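Local coordinates for protein probable ss-1,3-N-acetylglucosaminyltransferase (Staphylococcus aureus subsp. aureus N315, PDB 6HNQ) that is probably a glycosyltransferase, built from a family 2 domain of the GT-A type and a TarS-type linker region, at residues A[19-24]-A[49-54]; A[161-166]-A[268-273]. All coordinates share one frame; numbering follows the deposited sequence.

Contact 1 of 2, residues A[19-24]-A[49-54]; sequences MKKVSV and STDYEL
Val22, Ser23 and Val24 lie beside Tyr52, Glu53 and Leu54 as two parallel strands, 4.8 Å apart at their axes and only 12° from the same direction. The backbone bonds alternate between the strands as a parallel ladder requires: Glu53 N donates to Val22 O at 3.2 Å, and Val24 N donates to Glu53 O. Where the pairing begins, Asp51 O accepts two backbone bonds, a short but bent one from Lys21 N at 2.7 Å and a weak one from Val22 N.

Polar side chains meet on the face that carries Ser23 and Glu53 and just ahead of the strands, at Lys20, Lys21, Thr50 and Asp51. Ser23 OG gives its proton to Glu53 OE2 at 2.5 Å, using the carboxylate's anti lone pair; with CG set between backbone N and carbonyl carbon (chi1 63°), the extended Glu53 chain passes close by the serine hydroxyl. Glu53 OE1 forms a salt bridge with Arg79. Lys20, bent at chi2 and chi4, runs across the Glu53 chain, nearly perpendicular to it, and its NZ reaches Thr50 O at 3.0 Å from a position tilted 34° out of the carbonyl plane. Lys21 and Asp51 run side by side and close a long salt bridge, NZ to OD2 3.5 Å.

Apolar contact occupies the other face, where Val24 CG1 meets Leu54 CD1 at 3.8 Å.

These are the two strands of a beta-alpha-beta unit of the Rossmann-like GT-A sheet, joined through helix 35-43. That helix packs on Leu54 and helix 119-129 on Val22 and Val24, while strand 105-108 flanks residues 19-24.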
ATOM      1  N   MET A  19       3.651 -60.363 -11.945  1.00 89.83           N
ATOM      2  CA  MET A  19       3.394 -58.904 -11.770  1.00 70.31           C
ATOM      3  C   MET A  19       4.684 -58.231 -11.284  1.00 62.05           C
ATOM      4  O   MET A  19       5.276 -58.707 -10.287  1.00 54.84           O
ATOM      5  CB  MET A  19       2.272 -58.662 -10.752  1.00 67.75           C
ATOM      6  CG  MET A  19       1.986 -57.200 -10.492  1.00 71.22           C
ATOM      7  SD  MET A  19       0.791 -56.977  -9.132  1.00 77.73           S
ATOM      8  CE  MET A  19      -0.221 -55.603  -9.680  1.00 69.47           C
ATOM      9  N   LYS A  20       5.076 -57.129 -11.918  1.00 50.86           N
ATOM     10  CA  LYS A  20       6.302 -56.385 -11.544  1.00 43.78           C
ATOM     11  C   LYS A  20       6.043 -55.537 -10.292  1.00 44.57           C
ATOM     12  O   LYS A  20       4.899 -55.133 -10.030  1.00 43.58           O
ATOM     13  CB  LYS A  20       6.807 -55.548 -12.724  1.00 45.37           C
ATOM     14  CG  LYS A  20       8.041 -56.115 -13.419  1.00 48.43           C
ATOM     15  CD  LYS A  20       7.951 -56.140 -14.908  1.00 54.73           C
ATOM     16  CE  LYS A  20       9.114 -56.862 -15.544  1.00 51.28           C
ATOM     17  NZ  LYS A  20       9.038 -58.329 -15.363  1.00 60.59           N
ATOM     18  N   LYS A  21       7.109 -55.311  -9.532  1.00 39.20           N
ATOM     19  CA  LYS A  21       7.101 -54.419  -8.353  1.00 36.84           C
ATOM     20  C   LYS A  21       6.911 -52.971  -8.820  1.00 36.96           C
ATOM     21  O   LYS A  21       6.005 -52.305  -8.312  1.00 47.27           O
ATOM     22  CB  LYS A  21       8.401 -54.585  -7.565  1.00 36.76           C
ATOM     23  CG  LYS A  21       8.504 -55.905  -6.827  1.00 40.55           C
ATOM     24  CD  LYS A  21       9.737 -55.997  -5.987  1.00 48.20           C
ATOM     25  CE  LYS A  21       9.854 -57.327  -5.276  1.00 51.04           C
ATOM     26  NZ  LYS A  21      10.973 -57.286  -4.306  1.00 58.60           N
ATOM     27  N   VAL A  22       7.726 -52.508  -9.755  1.00 38.79           N
ATOM     28  CA  VAL A  22       7.758 -51.079 -10.176  1.00 39.10           C
ATOM     29  C   VAL A  22       7.795 -50.988 -11.704  1.00 36.16           C
ATOM     30  O   VAL A  22       8.557 -51.713 -12.339  1.00 38.06           O
ATOM     31  CB  VAL A  22       8.961 -50.349  -9.551  1.00 43.03           C
ATOM     32  CG1 VAL A  22       8.969 -48.879  -9.925  1.00 45.54           C
ATOM     33  CG2 VAL A  22       9.018 -50.521  -8.044  1.00 41.11           C
ATOM     34  N   SER A  23       7.006 -50.076 -12.251  1.00 33.75           N
ATOM     35  CA  SER A  23       7.125 -49.564 -13.632  1.00 33.60           C
ATOM     36  C   SER A  23       7.684 -48.147 -13.567  1.00 35.63           C
ATOM     37  O   SER A  23       7.002 -47.272 -13.037  1.00 35.71           O
ATOM     38  CB  SER A  23       5.809 -49.582 -14.325  1.00 33.70           C
ATOM     39  OG  SER A  23       5.516 -50.872 -14.810  1.00 37.34           O
ATOM     40  N   VAL A  24       8.885 -47.935 -14.090  1.00 37.60           N
ATOM     41  CA  VAL A  24       9.424 -46.567 -14.295  1.00 32.95           C
ATOM     42  C   VAL A  24       8.907 -46.059 -15.635  1.00 32.44           C
ATOM     43  O   VAL A  24       9.109 -46.729 -16.645  1.00 38.76           O
ATOM     44  CB  VAL A  24      10.953 -46.530 -14.207  1.00 33.02           C
ATOM     45  CG1 VAL A  24      11.462 -45.118 -14.379  1.00 36.23           C
ATOM     46  CG2 VAL A  24      11.447 -47.112 -12.899  1.00 32.30           C
ATOM     47  N   SER A  49      16.471 -57.149 -11.579  1.00 38.69           N
ATOM     48  CA  SER A  49      16.138 -56.517 -12.877  1.00 39.91           C
ATOM     49  C   SER A  49      14.813 -57.066 -13.412  1.00 39.41           C
ATOM     50  O   SER A  49      14.162 -56.371 -14.206  1.00 49.37           O
ATOM     51  CB  SER A  49      17.260 -56.656 -13.881  1.00 40.43           C
ATOM     52  OG  SER A  49      17.196 -57.913 -14.530  1.00 47.67           O
ATOM     53  N   THR A  50      14.408 -58.258 -12.986  1.00 43.92           N
ATOM     54  CA  THR A  50      13.144 -58.917 -13.413  1.00 46.85           C
ATOM     55  C   THR A  50      11.968 -58.403 -12.569  1.00 44.34           C
ATOM     56  O   THR A  50      10.824 -58.692 -12.943  1.00 50.46           O
ATOM     57  CB  THR A  50      13.270 -60.443 -13.313  1.00 46.24           C
ATOM     58  OG1 THR A  50      13.609 -60.775 -11.963  1.00 47.13           O
ATOM     59  CG2 THR A  50      14.308 -60.997 -14.264  1.00 49.47           C
ATOM     60  N   ASP A  51      12.231 -57.646 -11.496  1.00 41.55           N
ATOM     61  CA  ASP A  51      11.174 -57.126 -10.588  1.00 49.87           C
ATOM     62  C   ASP A  51      10.678 -55.758 -11.064  1.00 43.82           C
ATOM     63  O   ASP A  51       9.657 -55.291 -10.520  1.00 41.01           O
ATOM     64  CB  ASP A  51      11.668 -57.046  -9.147  1.00 48.65           C
ATOM     65  CG  ASP A  51      11.703 -58.369  -8.410  1.00 51.47           C
ATOM     66  OD1 ASP A  51      11.120 -59.336  -8.932  1.00 56.15           O
ATOM     67  OD2 ASP A  51      12.315 -58.406  -7.306  1.00 59.15           O
ATOM     68  N   TYR A  52      11.348 -55.129 -12.031  1.00 39.57           N
ATOM     69  CA  TYR A  52      10.902 -53.812 -12.547  1.00 40.08           C
ATOM     70  C   TYR A  52      11.109 -53.707 -14.057  1.00 40.92           C
ATOM     71  O   TYR A  52      11.800 -54.537 -14.643  1.00 39.21           O
ATOM     72  CB  TYR A  52      11.606 -52.659 -11.838  1.00 37.86           C
ATOM     73  CG  TYR A  52      13.062 -52.476 -12.173  1.00 35.77           C
ATOM     74  CD1 TYR A  52      14.034 -53.248 -11.558  1.00 38.10           C
ATOM     75  CD2 TYR A  52      13.473 -51.499 -13.064  1.00 32.95           C
ATOM     76  CE1 TYR A  52      15.382 -53.062 -11.841  1.00 36.19           C
ATOM     77  CE2 TYR A  52      14.814 -51.295 -13.337  1.00 35.56           C
ATOM     78  CZ  TYR A  52      15.777 -52.092 -12.745  1.00 36.83           C
ATOM     79  OH  TYR A  52      17.104 -51.891 -13.022  1.00 34.96           O
ATOM     80  N   GLU A  53      10.506 -52.677 -14.643  1.00 33.80           N
ATOM     81  CA  GLU A  53      10.597 -52.347 -16.073  1.00 33.33           C
ATOM     82  C   GLU A  53      10.746 -50.835 -16.238  1.00 33.63           C
ATOM     83  O   GLU A  53      10.249 -50.072 -15.394  1.00 31.63           O
ATOM     84  CB  GLU A  53       9.384 -52.889 -16.828  1.00 35.93           C
ATOM     85  CG  GLU A  53       8.061 -52.287 -16.402  1.00 37.59           C
ATOM     86  CD  GLU A  53       6.844 -52.918 -17.051  1.00 38.25           C
ATOM     87  OE1 GLU A  53       7.023 -53.786 -17.911  1.00 53.75           O
ATOM     88  OE2 GLU A  53       5.721 -52.559 -16.688  1.00 38.77           O
ATOM     89  N   LEU A  54      11.408 -50.433 -17.314  1.00 31.93           N
ATOM     90  CA  LEU A  54      11.502 -49.040 -17.782  1.00 31.22           C
ATOM     91  C   LEU A  54      10.625 -48.919 -19.022  1.00 31.93           C
ATOM     92  O   LEU A  54      10.910 -49.570 -20.019  1.00 36.62           O
ATOM     93  CB  LEU A  54      12.957 -48.701 -18.086  1.00 32.47           C
ATOM     94  CG  LEU A  54      13.173 -47.330 -18.720  1.00 35.71           C
ATOM     95  CD1 LEU A  54      12.530 -46.234 -17.875  1.00 34.45           C
ATOM     96  CD2 LEU A  54      14.665 -47.050 -18.921  1.00 37.74           C
TER

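Contact 2 of 2, residues A[161-166]-A[268-273]; sequences ADIIDN and HQLAGK. With FQ8 ([(2~{R},3~{S},4~{S})-2,3,4,5-tetrakis(oxidanyl)pentyl] [(2~{R},3~{R},4~{S})-2,3,4-tris(oxidanyl)-5-[oxidanyl-[(2~{R},3~{S},4~{S})-2,3,4-tris(oxidanyl)-5-phosphonooxy-pentoxy]phosphoryl]oxy-pentyl] hydrogen phosphate), chain M.
Ile163 and Ile164 push their side chains against one side of helix 264-281, and the packing is closest where Ile164 CD1 lies against the extended Gln269 chain, 3.3 Å from its CD. The amide end of that glutamine is held by Lys266, which bonds OE1. More deeply buried is the meeting with Leu270. Ile163 CG2 lies 3.8 Å from Leu270 CD2, the two side chains set crosswise. The same methyl, CD2, also touches Ile164 CG1 at 4.2 Å, so a single leucine branch bears on both isoleucines. Phe169, Met208 and Tyr261 close around Ile163, and Ile255 of helix 242-256 backs Leu270.

Residues 163-165 make a helix-like turn within the long loop between strands 134-142 and 177-179. Asn166 N bonds to Asp162 O, and Asp162 N returns a bond to Asn166 OD1 at 3.0 Å, in the amide plane and on a lone pair; together they hold the turn that presents the isoleucines. Thus a loop within the family 2 glycosyltransferase range meets a helix of the TarS-type linker region through van der Waals contacts of two isoleucines with a leucine and the chains of Gln269 and Lys273.

Toward partly exposed Lys273 the fit is looser, Ile164 CG2 standing 4.1 Å from Lys273 CE. Lys273, with CG anti to its backbone N (chi1 180°) and the chain folded at chi2 and chi3, carries NZ to a phosphate oxygen of FQ8, OAA, at 2.7 Å; Arg280, on the same helix, also bonds FQ8.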
ATOM      1  N   ALA A 161       3.223 -40.081   6.862  1.00 36.71           N
ATOM      2  CA  ALA A 161       3.390 -38.620   6.734  1.00 35.90           C
ATOM      3  C   ALA A 161       2.016 -37.947   6.657  1.00 33.82           C
ATOM      4  O   ALA A 161       1.011 -38.603   6.357  1.00 30.34           O
ATOM      5  CB  ALA A 161       4.227 -38.287   5.522  1.00 35.58           C
ATOM      6  N   ASP A 162       2.006 -36.654   6.937  1.00 34.48           N
ATOM      7  CA  ASP A 162       0.795 -35.797   6.961  1.00 37.16           C
ATOM      8  C   ASP A 162       1.035 -34.659   5.981  1.00 32.01           C
ATOM      9  O   ASP A 162       2.135 -34.090   5.977  1.00 38.28           O
ATOM     10  CB  ASP A 162       0.483 -35.366   8.404  1.00 38.43           C
ATOM     11  CG  ASP A 162       0.050 -36.565   9.251  1.00 44.48           C
ATOM     12  OD1 ASP A 162      -1.116 -37.034   9.077  1.00 47.87           O
ATOM     13  OD2 ASP A 162       0.890 -37.061  10.072  1.00 55.30           O
ATOM     14  N   ILE A 163       0.050 -34.376   5.148  1.00 28.58           N
ATOM     15  CA  ILE A 163       0.176 -33.366   4.064  1.00 30.41           C
ATOM     16  C   ILE A 163       0.713 -32.066   4.672  1.00 32.05           C
ATOM     17  O   ILE A 163       1.703 -31.523   4.161  1.00 33.32           O
ATOM     18  CB  ILE A 163      -1.169 -33.179   3.348  1.00 29.83           C
ATOM     19  CG1 ILE A 163      -1.506 -34.397   2.490  1.00 31.42           C
ATOM     20  CG2 ILE A 163      -1.138 -31.907   2.539  1.00 33.80           C
ATOM     21  CD1 ILE A 163      -2.923 -34.454   2.003  1.00 33.32           C
ATOM     22  N   ILE A 164       0.099 -31.585   5.748  1.00 32.46           N
ATOM     23  CA  ILE A 164       0.410 -30.244   6.311  1.00 37.91           C
ATOM     24  C   ILE A 164       1.699 -30.324   7.136  1.00 39.45           C
ATOM     25  O   ILE A 164       2.592 -29.490   6.895  1.00 36.89           O
ATOM     26  CB  ILE A 164      -0.786 -29.684   7.098  1.00 40.81           C
ATOM     27  CG1 ILE A 164      -1.954 -29.517   6.123  1.00 41.87           C
ATOM     28  CG2 ILE A 164      -0.402 -28.401   7.826  1.00 35.87           C
ATOM     29  CD1 ILE A 164      -3.048 -28.615   6.531  1.00 45.60           C
ATOM     30  N   ASP A 165       1.811 -31.279   8.053  1.00 40.19           N
ATOM     31  CA  ASP A 165       2.954 -31.342   8.998  1.00 41.77           C
ATOM     32  C   ASP A 165       4.255 -31.677   8.247  1.00 42.93           C
ATOM     33  O   ASP A 165       5.329 -31.329   8.764  1.00 50.94           O
ATOM     34  CB  ASP A 165       2.705 -32.355  10.123  1.00 42.96           C
ATOM     35  CG  ASP A 165       3.616 -32.156  11.324  1.00 45.85           C
ATOM     36  OD1 ASP A 165       3.855 -30.976  11.652  1.00 53.03           O
ATOM     37  OD2 ASP A 165       4.093 -33.173  11.925  1.00 62.17           O
ATOM     38  N   ASN A 166       4.180 -32.327   7.078  1.00 40.53           N
ATOM     39  CA  ASN A 166       5.384 -32.789   6.349  1.00 36.28           C
ATOM     40  C   ASN A 166       5.529 -32.027   5.027  1.00 35.90           C
ATOM     41  O   ASN A 166       6.303 -32.475   4.169  1.00 33.18           O
ATOM     42  CB  ASN A 166       5.353 -34.305   6.170  1.00 36.66           C
ATOM     43  CG  ASN A 166       5.530 -35.028   7.484  1.00 37.75           C
ATOM     44  OD1 ASN A 166       4.596 -35.659   7.965  1.00 35.82           O
ATOM     45  ND2 ASN A 166       6.711 -34.919   8.082  1.00 38.60           N
ATOM     46  N   HIS A 268     -11.096 -27.104   4.359  1.00 28.98           N
ATOM     47  CA  HIS A 268     -10.770 -25.656   4.455  1.00 27.72           C
ATOM     48  C   HIS A 268      -9.283 -25.500   4.780  1.00 25.84           C
ATOM     49  O   HIS A 268      -8.643 -24.615   4.207  1.00 27.35           O
ATOM     50  CB  HIS A 268     -11.635 -24.938   5.491  1.00 26.86           C
ATOM     51  CG  HIS A 268     -13.078 -24.889   5.154  1.00 28.35           C
ATOM     52  ND1 HIS A 268     -13.527 -24.712   3.876  1.00 27.03           N
ATOM     53  CD2 HIS A 268     -14.180 -24.970   5.943  1.00 29.61           C
ATOM     54  CE1 HIS A 268     -14.853 -24.707   3.885  1.00 29.32           C
ATOM     55  NE2 HIS A 268     -15.280 -24.857   5.143  1.00 28.07           N
ATOM     56  N   GLN A 269      -8.776 -26.321   5.691  1.00 26.51           N
ATOM     57  CA  GLN A 269      -7.364 -26.245   6.146  1.00 29.84           C
ATOM     58  C   GLN A 269      -6.450 -26.614   4.965  1.00 29.83           C
ATOM     59  O   GLN A 269      -5.439 -25.915   4.752  1.00 32.03           O
ATOM     60  CB  GLN A 269      -7.127 -27.171   7.332  1.00 29.07           C
ATOM     61  CG  GLN A 269      -5.744 -27.008   7.957  1.00 29.42           C
ATOM     62  CD  GLN A 269      -5.386 -28.172   8.858  1.00 32.25           C
ATOM     63  OE1 GLN A 269      -5.858 -29.291   8.664  1.00 28.37           O
ATOM     64  NE2 GLN A 269      -4.544 -27.934   9.851  1.00 32.14           N
ATOM     65  N   LEU A 270      -6.788 -27.687   4.243  1.00 27.35           N
ATOM     66  CA  LEU A 270      -5.990 -28.170   3.090  1.00 27.48           C
ATOM     67  C   LEU A 270      -6.007 -27.092   1.999  1.00 26.63           C
ATOM     68  O   LEU A 270      -4.924 -26.738   1.500  1.00 28.88           O
ATOM     69  CB  LEU A 270      -6.553 -29.493   2.584  1.00 26.47           C
ATOM     70  CG  LEU A 270      -6.247 -30.709   3.460  1.00 27.29           C
ATOM     71  CD1 LEU A 270      -7.055 -31.924   2.976  1.00 27.80           C
ATOM     72  CD2 LEU A 270      -4.735 -31.034   3.439  1.00 27.57           C
ATOM     73  N   ALA A 271      -7.191 -26.564   1.695  1.00 26.08           N
ATOM     74  CA  ALA A 271      -7.376 -25.514   0.677  1.00 26.45           C
ATOM     75  C   ALA A 271      -6.558 -24.286   1.067  1.00 28.26           C
ATOM     76  O   ALA A 271      -5.894 -23.704   0.190  1.00 33.97           O
ATOM     77  CB  ALA A 271      -8.842 -25.189   0.509  1.00 27.56           C
ATOM     78  N   GLY A 272      -6.588 -23.897   2.336  1.00 30.57           N
ATOM     79  CA  GLY A 272      -5.830 -22.726   2.816  1.00 29.98           C
ATOM     80  C   GLY A 272      -4.329 -22.963   2.673  1.00 32.45           C
ATOM     81  O   GLY A 272      -3.581 -22.008   2.356  1.00 31.94           O
ATOM     82  N   LYS A 273      -3.883 -24.194   2.921  1.00 34.64           N
ATOM     83  CA  LYS A 273      -2.445 -24.521   2.815  1.00 35.34           C
ATOM     84  C   LYS A 273      -2.055 -24.450   1.337  1.00 34.71           C
ATOM     85  O   LYS A 273      -0.949 -23.967   1.041  1.00 37.54           O
ATOM     86  CB  LYS A 273      -2.122 -25.893   3.400  1.00 43.24           C
ATOM     87  CG  LYS A 273      -0.646 -26.294   3.309  1.00 52.79           C
ATOM     88  CD  LYS A 273       0.382 -25.335   3.899  1.00 57.34           C
ATOM     89  CE  LYS A 273       0.181 -25.147   5.388  1.00 68.89           C
ATOM     90  NZ  LYS A 273       1.056 -24.103   5.959  1.00 62.38           N
TER
HETATM   91  OAN FQ8 M 401       4.666 -21.878   7.199  1.00 38.29           O
HETATM   92  PBL FQ8 M 401       4.234 -21.794   5.545  1.00 52.60           P
HETATM   93  OAO FQ8 M 401       3.702 -20.301   5.186  1.00 46.39           O
HETATM   94  OAA FQ8 M 401       3.223 -22.780   5.116  1.00 34.25           O
HETATM   95  OAX FQ8 M 401       5.599 -21.849   4.721  1.00 58.84           O
HETATM   96  CAS FQ8 M 401       6.044 -23.050   4.098  1.00 74.31           C
HETATM   97  CBE FQ8 M 401       7.507 -23.297   4.452  1.00 71.94           C
HETATM   98  OAG FQ8 M 401       8.207 -22.059   4.672  1.00 60.99           O
HETATM   99  CBJ FQ8 M 401       8.158 -24.079   3.311  1.00 59.17           C
HETATM  100  OAL FQ8 M 401       9.166 -24.862   3.927  1.00 72.99           O
HETATM  101  CBF FQ8 M 401       8.708 -23.098   2.233  1.00 75.48           C
HETATM  102  OAH FQ8 M 401       7.695 -22.842   1.258  1.00 56.68           O
HETATM  103  CAU FQ8 M 401       9.942 -23.611   1.528  1.00100.69           C
HETATM  104  OAZ FQ8 M 401       9.572 -24.874   0.951  1.00 90.74           O
HETATM  105  PBN FQ8 M 401      10.708 -25.801   0.224  1.00 58.64           P
HETATM  106  OAQ FQ8 M 401      10.661 -27.153   1.111  1.00 40.39           O
HETATM  107  OAC FQ8 M 401      12.070 -25.185   0.233  1.00 49.62           O
HETATM  108  OBB FQ8 M 401      10.104 -26.142  -1.283  1.00 60.88           O
HETATM  109  CAW FQ8 M 401      10.366 -25.278  -2.390  1.00 76.59           C
HETATM  110  CBH FQ8 M 401       9.220 -25.298  -3.435  1.00 95.42           C
HETATM  111  OAJ FQ8 M 401       8.105 -26.046  -2.930  1.00 63.14           O
HETATM  112  CBK FQ8 M 401       9.668 -25.914  -4.793  1.00101.79           C
HETATM  113  OAM FQ8 M 401      10.990 -25.482  -5.147  1.00 68.57           O
HETATM  114  CBG FQ8 M 401       8.713 -25.525  -5.958  1.00 76.49           C
HETATM  115  OAI FQ8 M 401       7.459 -25.036  -5.465  1.00101.53           O
HETATM  116  CAV FQ8 M 401       8.499 -26.724  -6.882  1.00 99.90           C
HETATM  117  OBA FQ8 M 401       7.199 -27.244  -6.573  1.00 78.96           O
HETATM  118  PBM FQ8 M 401       6.796 -28.828  -6.707  1.00 85.30           P
HETATM  119  OAP FQ8 M 401       5.513 -28.989  -5.711  1.00 71.78           O
HETATM  120  OAB FQ8 M 401       7.906 -29.758  -6.358  1.00 72.25           O
HETATM  121  OAY FQ8 M 401       6.203 -29.103  -8.181  1.00 74.72           O
HETATM  122  CAT FQ8 M 401       5.566 -28.091  -8.957  1.00 79.75           C
HETATM  123  CBD FQ8 M 401       6.203 -28.058 -10.354  1.00 92.10           C
HETATM  124  OAF FQ8 M 401       6.573 -29.383 -10.746  1.00 66.19           O
HETATM  125  CBI FQ8 M 401       5.232 -27.472 -11.408  1.00 99.01           C
HETATM  126  OAK FQ8 M 401       3.975 -28.162 -11.370  1.00 63.98           O
HETATM  127  CBC FQ8 M 401       4.987 -25.967 -11.185  1.00103.45           C
HETATM  128  OAE FQ8 M 401       6.198 -25.311 -10.794  1.00113.14           O
HETATM  129  CAR FQ8 M 401       4.476 -25.358 -12.474  1.00 96.76           C
HETATM  130  OAD FQ8 M 401       3.952 -24.069 -12.092  1.00 71.93           O

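Both segments of contact 1 come earlier in the chain than those of contact 2. Their centres lie 32 Å apart and their nearest atoms about 19 Å, so the two do not touch. The large mixed sheet relates them: strands 22-28 and 52-58 of contact 1 belong to it, and the loop of contact 2 runs between two other strands of the same sheet, 134-142 and 177-179. Contact 1 thus lies inside the GT-A-type sheet and ties together its N-terminal part, whereas contact 2 joins the glycosyltransferase and linker sequence regions next to FQ8, which is bonded by residues from both.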